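Local coordinates for mitogen-activated protein kinase, putative (Map kinase-like protein) (Leishmania major, PDB 3PG1), which probably binds ATP and transfers phosphate to serine or threonine residues of target proteins, at residues A[52-57]-A[65-70]; A[97-102]-A[107-112]; A[232-237]-A[299-304]. All blocks are in the same frame, centred on the assembly; numbering follows the deposited sequence.

Contact 1: A[52-57]-A[65-70]; sequences KRVFNT and NILSDS
Ile66 overlaps Val54 at about a right angle, its CG2 packed 3.7 Å from CG1 of Val54, in the small lobe of the protein kinase fold, where the connection from the third strand of the main sheet leads into helix 70-85, helix C of kinases. The isoleucine's CG2 points back from its backbone N onto the valine, while chi1 (-67°) sends CG1 toward strand 56-57 and a chi2 of 135°, away from the staggered positions, lays CD1 3.5 Å from Asn56 O. Thr57 meets this branch more loosely through its CG2, and Val76 of helix 70-85 also touches Ile66. Hydrogen bonds run alongside these apolar contacts. Ile66 N donates to Phe55 O at 3.1 Å, in the carbonyl plane, and a water donates to the same oxygen while accepting from Leu67 N, thereby joining the two segments a second time. Asn56 and Asn65 face each other as an antiparallel non-hydrogen-bonded pair, so their side chains emerge together. Their amide planes stand 86° apart. The Asn65 amide has a second partner in His107 O, which helps fix its rotation, and Asn56 OD1 lies 3.4 Å above the plane of the Phe55 ring, toward its rim. The bond between the amides is straight: Asn65 ND2 donates to Asn56 OD1 at 2.9 Å, almost along the acceptor's C=O axis.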
loop_
_atom_site.group_PDB
_atom_site.type_symbol
_atom_site.label_atom_id
_atom_site.label_comp_id
_atom_site.label_asym_id
_atom_site.label_seq_id
_atom_site.Cartn_x
_atom_site.Cartn_y
_atom_site.Cartn_z
ATOM N N LYS A 52 3.663 -13.321 -11.382
ATOM C CA LYS A 52 2.221 -13.488 -11.258
ATOM C C LYS A 52 1.626 -13.854 -12.610
ATOM O O LYS A 52 1.918 -13.206 -13.620
ATOM C CB LYS A 52 1.566 -12.214 -10.688
ATOM C CG LYS A 52 0.098 -12.400 -10.291
ATOM C CD LYS A 52 -0.482 -11.106 -9.739
ATOM C CE LYS A 52 -1.991 -11.098 -9.699
ATOM N NZ LYS A 52 -2.525 -9.782 -9.241
ATOM N N ARG A 53 0.796 -14.903 -12.617
ATOM C CA ARG A 53 0.114 -15.433 -13.796
ATOM C C ARG A 53 -1.396 -15.258 -13.593
ATOM O O ARG A 53 -1.966 -15.867 -12.694
ATOM C CB ARG A 53 0.491 -16.920 -13.982
ATOM C CG ARG A 53 -0.069 -17.608 -15.222
ATOM C CD ARG A 53 0.076 -19.105 -15.044
ATOM N NE ARG A 53 -0.501 -19.885 -16.140
ATOM C CZ ARG A 53 -1.665 -20.528 -16.080
ATOM N NH1 ARG A 53 -2.414 -20.456 -14.984
ATOM N NH2 ARG A 53 -2.090 -21.244 -17.114
ATOM N N VAL A 54 -2.019 -14.404 -14.417
ATOM C CA VAL A 54 -3.449 -14.088 -14.392
ATOM C C VAL A 54 -4.097 -14.851 -15.560
ATOM O O VAL A 54 -3.801 -14.562 -16.726
ATOM C CB VAL A 54 -3.701 -12.555 -14.491
ATOM C CG1 VAL A 54 -5.193 -12.238 -14.541
ATOM C CG2 VAL A 54 -3.015 -11.784 -13.356
ATOM N N PHE A 55 -4.956 -15.838 -15.239
ATOM C CA PHE A 55 -5.641 -16.643 -16.246
ATOM C C PHE A 55 -7.144 -16.818 -15.938
ATOM O O PHE A 55 -7.970 -16.071 -16.478
ATOM C CB PHE A 55 -4.903 -17.981 -16.490
ATOM C CG PHE A 55 -5.552 -18.974 -17.437
ATOM C CD1 PHE A 55 -6.049 -18.565 -18.672
ATOM C CD2 PHE A 55 -5.604 -20.329 -17.121
ATOM C CE1 PHE A 55 -6.629 -19.486 -19.551
ATOM C CE2 PHE A 55 -6.176 -21.249 -18.004
ATOM C CZ PHE A 55 -6.678 -20.823 -19.216
ATOM N N ASN A 56 -7.488 -17.786 -15.070
ATOM C CA ASN A 56 -8.873 -18.088 -14.729
ATOM C C ASN A 56 -9.244 -17.908 -13.252
ATOM O O ASN A 56 -8.387 -17.642 -12.400
ATOM C CB ASN A 56 -9.252 -19.483 -15.244
ATOM C CG ASN A 56 -9.346 -19.586 -16.751
ATOM O OD1 ASN A 56 -9.323 -18.589 -17.482
ATOM N ND2 ASN A 56 -9.460 -20.803 -17.253
ATOM N N THR A 57 -10.551 -18.026 -12.979
ATOM C CA THR A 57 -11.180 -17.934 -11.662
ATOM C C THR A 57 -12.539 -18.642 -11.708
ATOM O O THR A 57 -13.104 -18.810 -12.791
ATOM C CB THR A 57 -11.296 -16.462 -11.193
ATOM O OG1 THR A 57 -11.769 -16.443 -9.847
ATOM C CG2 THR A 57 -12.208 -15.610 -12.094
ATOM N N ASN A 65 -12.751 -16.608 -17.534
ATOM C CA ASN A 65 -11.459 -16.103 -17.979
ATOM C C ASN A 65 -11.427 -14.620 -17.581
ATOM O O ASN A 65 -12.319 -13.857 -17.974
ATOM C CB ASN A 65 -11.272 -16.276 -19.487
ATOM C CG ASN A 65 -9.889 -15.901 -19.988
ATOM O OD1 ASN A 65 -9.739 -15.135 -20.946
ATOM N ND2 ASN A 65 -8.845 -16.447 -19.369
ATOM N N ILE A 66 -10.442 -14.236 -16.754
ATOM C CA ILE A 66 -10.289 -12.867 -16.251
ATOM C C ILE A 66 -10.351 -11.808 -17.363
ATOM O O ILE A 66 -11.286 -11.006 -17.384
ATOM C CB ILE A 66 -9.072 -12.726 -15.295
ATOM C CG1 ILE A 66 -9.301 -13.520 -13.990
ATOM C CG2 ILE A 66 -8.771 -11.263 -14.982
ATOM C CD1 ILE A 66 -8.135 -14.337 -13.529
ATOM N N LEU A 67 -9.420 -11.873 -18.322
ATOM C CA LEU A 67 -9.320 -10.926 -19.436
ATOM C C LEU A 67 -10.500 -10.945 -20.427
ATOM O O LEU A 67 -10.603 -10.050 -21.273
ATOM C CB LEU A 67 -7.949 -11.039 -20.132
ATOM C CG LEU A 67 -6.823 -10.137 -19.594
ATOM C CD1 LEU A 67 -6.492 -10.424 -18.122
ATOM C CD2 LEU A 67 -5.566 -10.292 -20.418
ATOM N N SER A 68 -11.412 -11.930 -20.284
ATOM C CA SER A 68 -12.620 -12.048 -21.097
ATOM C C SER A 68 -13.853 -11.398 -20.450
ATOM O O SER A 68 -14.765 -10.992 -21.173
ATOM C CB SER A 68 -12.893 -13.501 -21.459
ATOM O OG SER A 68 -12.207 -13.803 -22.661
ATOM N N ASP A 69 -13.881 -11.282 -19.102
ATOM C CA ASP A 69 -15.009 -10.659 -18.403
ATOM C C ASP A 69 -14.750 -9.175 -18.150
ATOM O O ASP A 69 -13.743 -8.833 -17.532
ATOM C CB ASP A 69 -15.344 -11.387 -17.089
ATOM C CG ASP A 69 -16.412 -10.673 -16.279
ATOM O OD1 ASP A 69 -17.607 -10.805 -16.625
ATOM O OD2 ASP A 69 -16.049 -9.934 -15.336
ATOM N N SER A 70 -15.693 -8.314 -18.583
ATOM C CA SER A 70 -15.660 -6.851 -18.468
ATOM C C SER A 70 -15.191 -6.296 -17.117
ATOM O O SER A 70 -14.217 -5.540 -17.084
ATOM C CB SER A 70 -17.014 -6.253 -18.839
ATOM O OG SER A 70 -17.017 -4.841 -18.693
HETATM O O HOH W 1 -7.086 -13.946 -17.788
#

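Contact 2: A[97-102]-A[107-112]; sequences IFVHFE and HKLYLV
This contact is an antiparallel strand pairing at the outer edge of the five-stranded small-lobe sheet, strand 96-100 lying against strand 108-114; the axes of 97-100 and 108-112 approach to 4.8 Å. Phe98 with Tyr110 and His100 with Lys108 form the hydrogen-bonded pairs; His100 N to Lys108 O and Lys108 N to His100 O are both 2.8 Å, whereas Phe98 N to Tyr110 O is weak and its return bond, Tyr110 N to Phe98 O, is sound at 3.0 Å. On the face bearing Phe98 and Tyr110, a chi1 of 40° folds the Phe98 ring back over its own main chain and toward Tyr110. There one ring face receives Tyr110 CB, a CH-pi contact 3.7 Å from the centroid. The two rings are nearly parallel but so far slid apart that they barely overlap, and Tyr110 OH reaches on to Glu16. The other face is aliphatic: Leu109 CD1 touches Val99 CG1 at 3.6 Å and also Ile97 CG1, while Leu111 CD2 lies beside Ile97 CD1. Helices 70-85 and 346-360 pack on this side. Where the strands end, Phe101 turns its edge toward the face of His107, and His350 also stacks on Phe101. The whole is a beta hairpin, formed by the fourth and fifth strands of the kinase small lobe.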
loop_
_atom_site.group_PDB
_atom_site.type_symbol
_atom_site.label_atom_id
_atom_site.label_comp_id
_atom_site.label_asym_id
_atom_site.label_seq_id
_atom_site.Cartn_x
_atom_site.Cartn_y
_atom_site.Cartn_z
ATOM N N ILE A 97 5.965 -7.010 -18.064
ATOM C CA ILE A 97 4.559 -7.272 -18.352
ATOM C C ILE A 97 4.442 -7.807 -19.791
ATOM O O ILE A 97 5.075 -7.283 -20.716
ATOM C CB ILE A 97 3.643 -6.047 -18.077
ATOM C CG1 ILE A 97 2.148 -6.418 -18.298
ATOM C CG2 ILE A 97 4.091 -4.785 -18.877
ATOM C CD1 ILE A 97 1.138 -5.435 -17.864
ATOM N N PHE A 98 3.664 -8.881 -19.953
ATOM C CA PHE A 98 3.423 -9.536 -21.241
ATOM C C PHE A 98 2.065 -10.225 -21.242
ATOM O O PHE A 98 1.645 -10.764 -20.212
ATOM C CB PHE A 98 4.590 -10.459 -21.696
ATOM C CG PHE A 98 5.269 -11.302 -20.639
ATOM C CD1 PHE A 98 6.224 -10.750 -19.790
ATOM C CD2 PHE A 98 5.014 -12.662 -20.545
ATOM C CE1 PHE A 98 6.852 -11.531 -18.812
ATOM C CE2 PHE A 98 5.666 -13.449 -19.587
ATOM C CZ PHE A 98 6.571 -12.875 -18.717
ATOM N N VAL A 99 1.349 -10.132 -22.376
ATOM C CA VAL A 99 -0.003 -10.663 -22.546
ATOM C C VAL A 99 -0.088 -11.681 -23.665
ATOM O O VAL A 99 0.392 -11.432 -24.776
ATOM C CB VAL A 99 -1.069 -9.547 -22.726
ATOM C CG1 VAL A 99 -1.453 -8.925 -21.391
ATOM C CG2 VAL A 99 -0.609 -8.472 -23.716
ATOM N N HIS A 100 -0.701 -12.833 -23.369
ATOM C CA HIS A 100 -0.910 -13.887 -24.356
ATOM C C HIS A 100 -2.401 -13.951 -24.645
ATOM O O HIS A 100 -3.169 -14.450 -23.822
ATOM C CB HIS A 100 -0.365 -15.247 -23.871
ATOM C CG HIS A 100 -0.643 -16.385 -24.822
ATOM N ND1 HIS A 100 -1.367 -17.504 -24.423
ATOM C CD2 HIS A 100 -0.322 -16.521 -26.131
ATOM C CE1 HIS A 100 -1.440 -18.284 -25.487
ATOM N NE2 HIS A 100 -0.833 -17.735 -26.541
ATOM N N PHE A 101 -2.814 -13.382 -25.779
ATOM C CA PHE A 101 -4.213 -13.395 -26.188
ATOM C C PHE A 101 -4.494 -14.597 -27.097
ATOM O O PHE A 101 -3.785 -14.809 -28.086
ATOM C CB PHE A 101 -4.605 -12.075 -26.873
ATOM C CG PHE A 101 -4.638 -10.861 -25.969
ATOM C CD1 PHE A 101 -5.508 -10.803 -24.882
ATOM C CD2 PHE A 101 -3.842 -9.753 -26.235
ATOM C CE1 PHE A 101 -5.541 -9.679 -24.052
ATOM C CE2 PHE A 101 -3.896 -8.618 -25.414
ATOM C CZ PHE A 101 -4.746 -8.590 -24.331
ATOM N N GLU A 102 -5.519 -15.390 -26.731
ATOM C CA GLU A 102 -5.983 -16.574 -27.451
ATOM C C GLU A 102 -7.523 -16.529 -27.500
ATOM O O GLU A 102 -8.182 -16.593 -26.458
ATOM C CB GLU A 102 -5.453 -17.849 -26.773
ATOM C CG GLU A 102 -5.553 -19.113 -27.610
ATOM C CD GLU A 102 -4.709 -20.252 -27.074
ATOM O OE1 GLU A 102 -3.501 -20.298 -27.400
ATOM O OE2 GLU A 102 -5.246 -21.082 -26.308
ATOM N N HIS A 107 -7.081 -16.119 -22.727
ATOM C CA HIS A 107 -6.161 -14.996 -22.515
ATOM C C HIS A 107 -5.437 -15.084 -21.179
ATOM O O HIS A 107 -6.069 -15.335 -20.143
ATOM C CB HIS A 107 -6.886 -13.644 -22.661
ATOM C CG HIS A 107 -7.881 -13.596 -23.784
ATOM N ND1 HIS A 107 -9.239 -13.474 -23.539
ATOM C CD2 HIS A 107 -7.686 -13.674 -25.120
ATOM C CE1 HIS A 107 -9.819 -13.478 -24.729
ATOM N NE2 HIS A 107 -8.925 -13.608 -25.710
ATOM N N LYS A 108 -4.101 -14.871 -21.215
ATOM C CA LYS A 108 -3.216 -14.894 -20.042
ATOM C C LYS A 108 -2.417 -13.596 -19.906
ATOM O O LYS A 108 -2.018 -12.997 -20.907
ATOM C CB LYS A 108 -2.257 -16.101 -20.084
ATOM C CG LYS A 108 -2.923 -17.428 -19.743
ATOM C CD LYS A 108 -2.122 -18.628 -20.204
ATOM C CE LYS A 108 -2.959 -19.887 -20.239
ATOM N NZ LYS A 108 -3.160 -20.371 -21.630
ATOM N N LEU A 109 -2.178 -13.182 -18.659
ATOM C CA LEU A 109 -1.403 -11.989 -18.323
ATOM C C LEU A 109 -0.345 -12.352 -17.290
ATOM O O LEU A 109 -0.620 -13.062 -16.316
ATOM C CB LEU A 109 -2.312 -10.824 -17.870
ATOM C CG LEU A 109 -1.698 -9.651 -17.066
ATOM C CD1 LEU A 109 -0.729 -8.823 -17.899
ATOM C CD2 LEU A 109 -2.769 -8.748 -16.541
ATOM N N TYR A 110 0.881 -11.899 -17.547
ATOM C CA TYR A 110 2.025 -12.175 -16.690
ATOM C C TYR A 110 2.578 -10.884 -16.170
ATOM O O TYR A 110 2.773 -9.917 -16.922
ATOM C CB TYR A 110 3.101 -12.979 -17.430
ATOM C CG TYR A 110 2.573 -14.233 -18.094
ATOM C CD1 TYR A 110 2.643 -15.467 -17.456
ATOM C CD2 TYR A 110 1.986 -14.182 -19.356
ATOM C CE1 TYR A 110 2.153 -16.625 -18.061
ATOM C CE2 TYR A 110 1.458 -15.325 -19.955
ATOM C CZ TYR A 110 1.558 -16.549 -19.311
ATOM O OH TYR A 110 1.029 -17.673 -19.900
ATOM N N LEU A 111 2.806 -10.872 -14.863
ATOM C CA LEU A 111 3.289 -9.720 -14.141
ATOM C C LEU A 111 4.521 -10.051 -13.371
ATOM O O LEU A 111 4.535 -10.971 -12.551
ATOM C CB LEU A 111 2.187 -9.215 -13.213
ATOM C CG LEU A 111 0.946 -8.748 -13.944
ATOM C CD1 LEU A 111 -0.242 -8.666 -13.002
ATOM C CD2 LEU A 111 1.224 -7.444 -14.693
ATOM N N VAL A 112 5.570 -9.303 -13.649
ATOM C CA VAL A 112 6.858 -9.513 -13.015
ATOM C C VAL A 112 7.248 -8.295 -12.168
ATOM O O VAL A 112 7.243 -7.143 -12.655
ATOM C CB VAL A 112 7.950 -9.876 -14.051
ATOM C CG1 VAL A 112 9.197 -10.411 -13.362
ATOM C CG2 VAL A 112 7.434 -10.883 -15.082
#

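Contact 3: A[232-237]-A[299-304]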
loop_
_atom_site.group_PDB
_atom_site.type_symbol
_atom_site.label_atom_id
_atom_site.label_comp_id
_atom_site.label_asym_id
_atom_site.label_seq_id
_atom_site.Cartn_x
_atom_site.Cartn_y
_atom_site.Cartn_z
ATOM N N ALA A 232 1.949 -2.775 17.727
ATOM C CA ALA A 232 1.021 -1.814 17.106
ATOM C C ALA A 232 0.415 -0.916 18.170
ATOM O O ALA A 232 0.237 -1.322 19.326
ATOM C CB ALA A 232 -0.049 -2.514 16.271
ATOM N N LEU A 233 0.210 0.319 17.796
ATOM C CA LEU A 233 -0.259 1.380 18.666
ATOM C C LEU A 233 -1.725 1.250 19.102
ATOM O O LEU A 233 -2.015 1.455 20.267
ATOM C CB LEU A 233 -0.035 2.732 17.940
ATOM C CG LEU A 233 -0.348 3.979 18.724
ATOM C CD1 LEU A 233 0.404 3.979 20.035
ATOM C CD2 LEU A 233 0.001 5.221 17.906
ATOM N N PHE A 234 -2.640 0.987 18.163
ATOM C CA PHE A 234 -4.087 0.948 18.407
ATOM C C PHE A 234 -4.652 -0.391 17.995
ATOM O O PHE A 234 -5.123 -0.574 16.849
ATOM C CB PHE A 234 -4.768 2.082 17.637
ATOM C CG PHE A 234 -4.287 3.503 17.901
ATOM C CD1 PHE A 234 -3.795 4.296 16.862
ATOM C CD2 PHE A 234 -4.317 4.041 19.187
ATOM C CE1 PHE A 234 -3.410 5.633 17.092
ATOM C CE2 PHE A 234 -3.898 5.362 19.421
ATOM C CZ PHE A 234 -3.487 6.163 18.357
ATOM N N ARG A 235 -4.621 -1.328 18.942
ATOM C CA ARG A 235 -4.977 -2.741 18.701
ATOM C C ARG A 235 -6.393 -3.070 19.090
ATOM O O ARG A 235 -6.608 -3.931 19.923
ATOM C CB ARG A 235 -3.959 -3.689 19.384
ATOM C CG ARG A 235 -2.536 -3.434 18.876
ATOM C CD ARG A 235 -1.495 -4.414 19.429
ATOM N NE ARG A 235 -1.536 -4.589 20.883
ATOM C CZ ARG A 235 -1.132 -3.697 21.787
ATOM N NH1 ARG A 235 -0.715 -2.494 21.406
ATOM N NH2 ARG A 235 -1.168 -3.991 23.081
ATOM N N GLY A 236 -7.355 -2.385 18.471
ATOM C CA GLY A 236 -8.758 -2.585 18.786
ATOM C C GLY A 236 -9.346 -3.782 18.066
ATOM O O GLY A 236 -8.737 -4.322 17.144
ATOM N N SER A 237 -10.549 -4.157 18.434
ATOM C CA SER A 237 -11.234 -5.298 17.811
ATOM C C SER A 237 -12.633 -4.946 17.336
ATOM O O SER A 237 -13.332 -5.814 16.797
ATOM C CB SER A 237 -11.305 -6.459 18.793
ATOM O OG SER A 237 -12.119 -6.119 19.906
ATOM N N LYS A 299 1.660 15.038 15.380
ATOM C CA LYS A 299 1.107 15.756 14.202
ATOM C C LYS A 299 0.546 14.862 13.129
ATOM O O LYS A 299 -0.402 15.236 12.454
ATOM C CB LYS A 299 2.128 16.723 13.657
ATOM C CG LYS A 299 2.324 17.893 14.651
ATOM C CD LYS A 299 3.589 18.703 14.376
ATOM C CE LYS A 299 3.650 19.812 15.435
ATOM N NZ LYS A 299 4.938 20.583 15.360
ATOM N N MET A 300 1.130 13.667 12.954
ATOM C CA MET A 300 0.607 12.684 11.990
ATOM C C MET A 300 -0.668 12.070 12.549
ATOM O O MET A 300 -1.484 11.582 11.781
ATOM C CB MET A 300 1.619 11.548 11.761
ATOM C CG MET A 300 2.941 12.090 11.166
ATOM S SD MET A 300 4.291 10.859 11.182
ATOM C CE MET A 300 3.963 10.053 9.751
ATOM N N LEU A 301 -0.764 11.978 13.883
ATOM C CA LEU A 301 -1.927 11.299 14.490
ATOM C C LEU A 301 -2.964 12.283 15.000
ATOM O O LEU A 301 -3.506 12.100 16.098
ATOM C CB LEU A 301 -1.459 10.310 15.583
ATOM C CG LEU A 301 -0.569 9.121 15.077
ATOM C CD1 LEU A 301 -0.073 8.303 16.242
ATOM C CD2 LEU A 301 -1.315 8.236 14.067
ATOM N N GLU A 302 -3.261 13.327 14.189
ATOM C CA GLU A 302 -4.350 14.245 14.514
ATOM C C GLU A 302 -5.626 13.519 14.145
ATOM O O GLU A 302 -5.734 13.040 13.024
ATOM C CB GLU A 302 -4.281 15.569 13.702
ATOM C CG GLU A 302 -3.363 16.566 14.362
ATOM C CD GLU A 302 -3.893 17.256 15.607
ATOM O OE1 GLU A 302 -5.098 17.137 15.928
ATOM O OE2 GLU A 302 -3.087 17.972 16.234
ATOM N N PHE A 303 -6.586 13.474 15.064
ATOM C CA PHE A 303 -7.863 12.781 14.834
ATOM C C PHE A 303 -8.564 13.377 13.607
ATOM O O PHE A 303 -9.061 12.657 12.738
ATOM C CB PHE A 303 -8.759 12.955 16.080
ATOM C CG PHE A 303 -10.007 12.105 16.052
ATOM C CD1 PHE A 303 -10.035 10.861 16.674
ATOM C CD2 PHE A 303 -11.146 12.531 15.367
ATOM C CE1 PHE A 303 -11.200 10.073 16.652
ATOM C CE2 PHE A 303 -12.304 11.728 15.319
ATOM C CZ PHE A 303 -12.331 10.524 15.994
ATOM N N ASN A 304 -8.585 14.693 13.528
ATOM C CA ASN A 304 -9.263 15.366 12.425
ATOM C C ASN A 304 -8.280 15.565 11.249
ATOM O O ASN A 304 -7.299 16.294 11.421
ATOM C CB ASN A 304 -9.822 16.725 12.923
ATOM C CG ASN A 304 -10.505 17.557 11.862
ATOM O OD1 ASN A 304 -10.544 17.170 10.706
ATOM N ND2 ASN A 304 -11.139 18.687 12.241
#
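The backbones of 232-237 and 299-304 stay well apart, the nearest CA atoms, those of Leu233 and Leu301, being 10.9 Å from each other, and long side chains bridge the distance. The first segment is an irregular loop between helices 214-229 and 239-250 in the large lobe of the kinase fold. The second leaves helix 291-300, and Leu301 is the first residue to abandon helical backbone angles. Both leucines direct their CB toward the opposite segment, and they meet tip to tip, CD2 of Leu233 standing 3.5 Å from CD1 of Leu301. Leu233 carries its CG anti to the backbone N (chi1 -175°), which extends the side chain across the interval. Phe234 comes up beside it: its ring is placed flat under Leu233, whose CG lies 3.7 Å above the plane and over the ring centre, and its CE1 makes a looser approach of 4.4 Å to Leu301 CD1. The same small cluster is enlarged by Trp218 of helix 214-229, which touches Leu301, and by Val285 and Trp282 of helix 282-285, which touch Leu233 and Leu301 respectively. Polar groups of the loop bond within it or to other parts of the lobe. Arg235 folds back so that NH1 donates to Ala232 O at 2.6 Å, a short, bent bond (139° at the hydrogen), and Phe234 O accepts from Gln242. With only 91 Å² buried and methyl and ring carbons doing the touching, the two segments are joined by non-directional apolar contact.

Contacts 1 and 2 share one sheet and have centres 9 Å apart. Strand 48-54 pairs with strand 108-114 through probable hydrogen bonds, Val54 N to Leu109 O at 2.7 Å and Lys52 N to Leu111 O at 2.8 Å, and Phe55 makes a cation-pi contact with Lys108. Lys52, which in sequence corresponds to the conserved lysine of kinases, forms a long, weak ion pair with Glu79 of helix 70-85; contact 1 thus adjoins the probable nucleotide-binding region. Contact 3 belongs to the other lobe, its centre about 38 Å from that of contact 1 and 41 Å from that of contact 2, across the chain's centre.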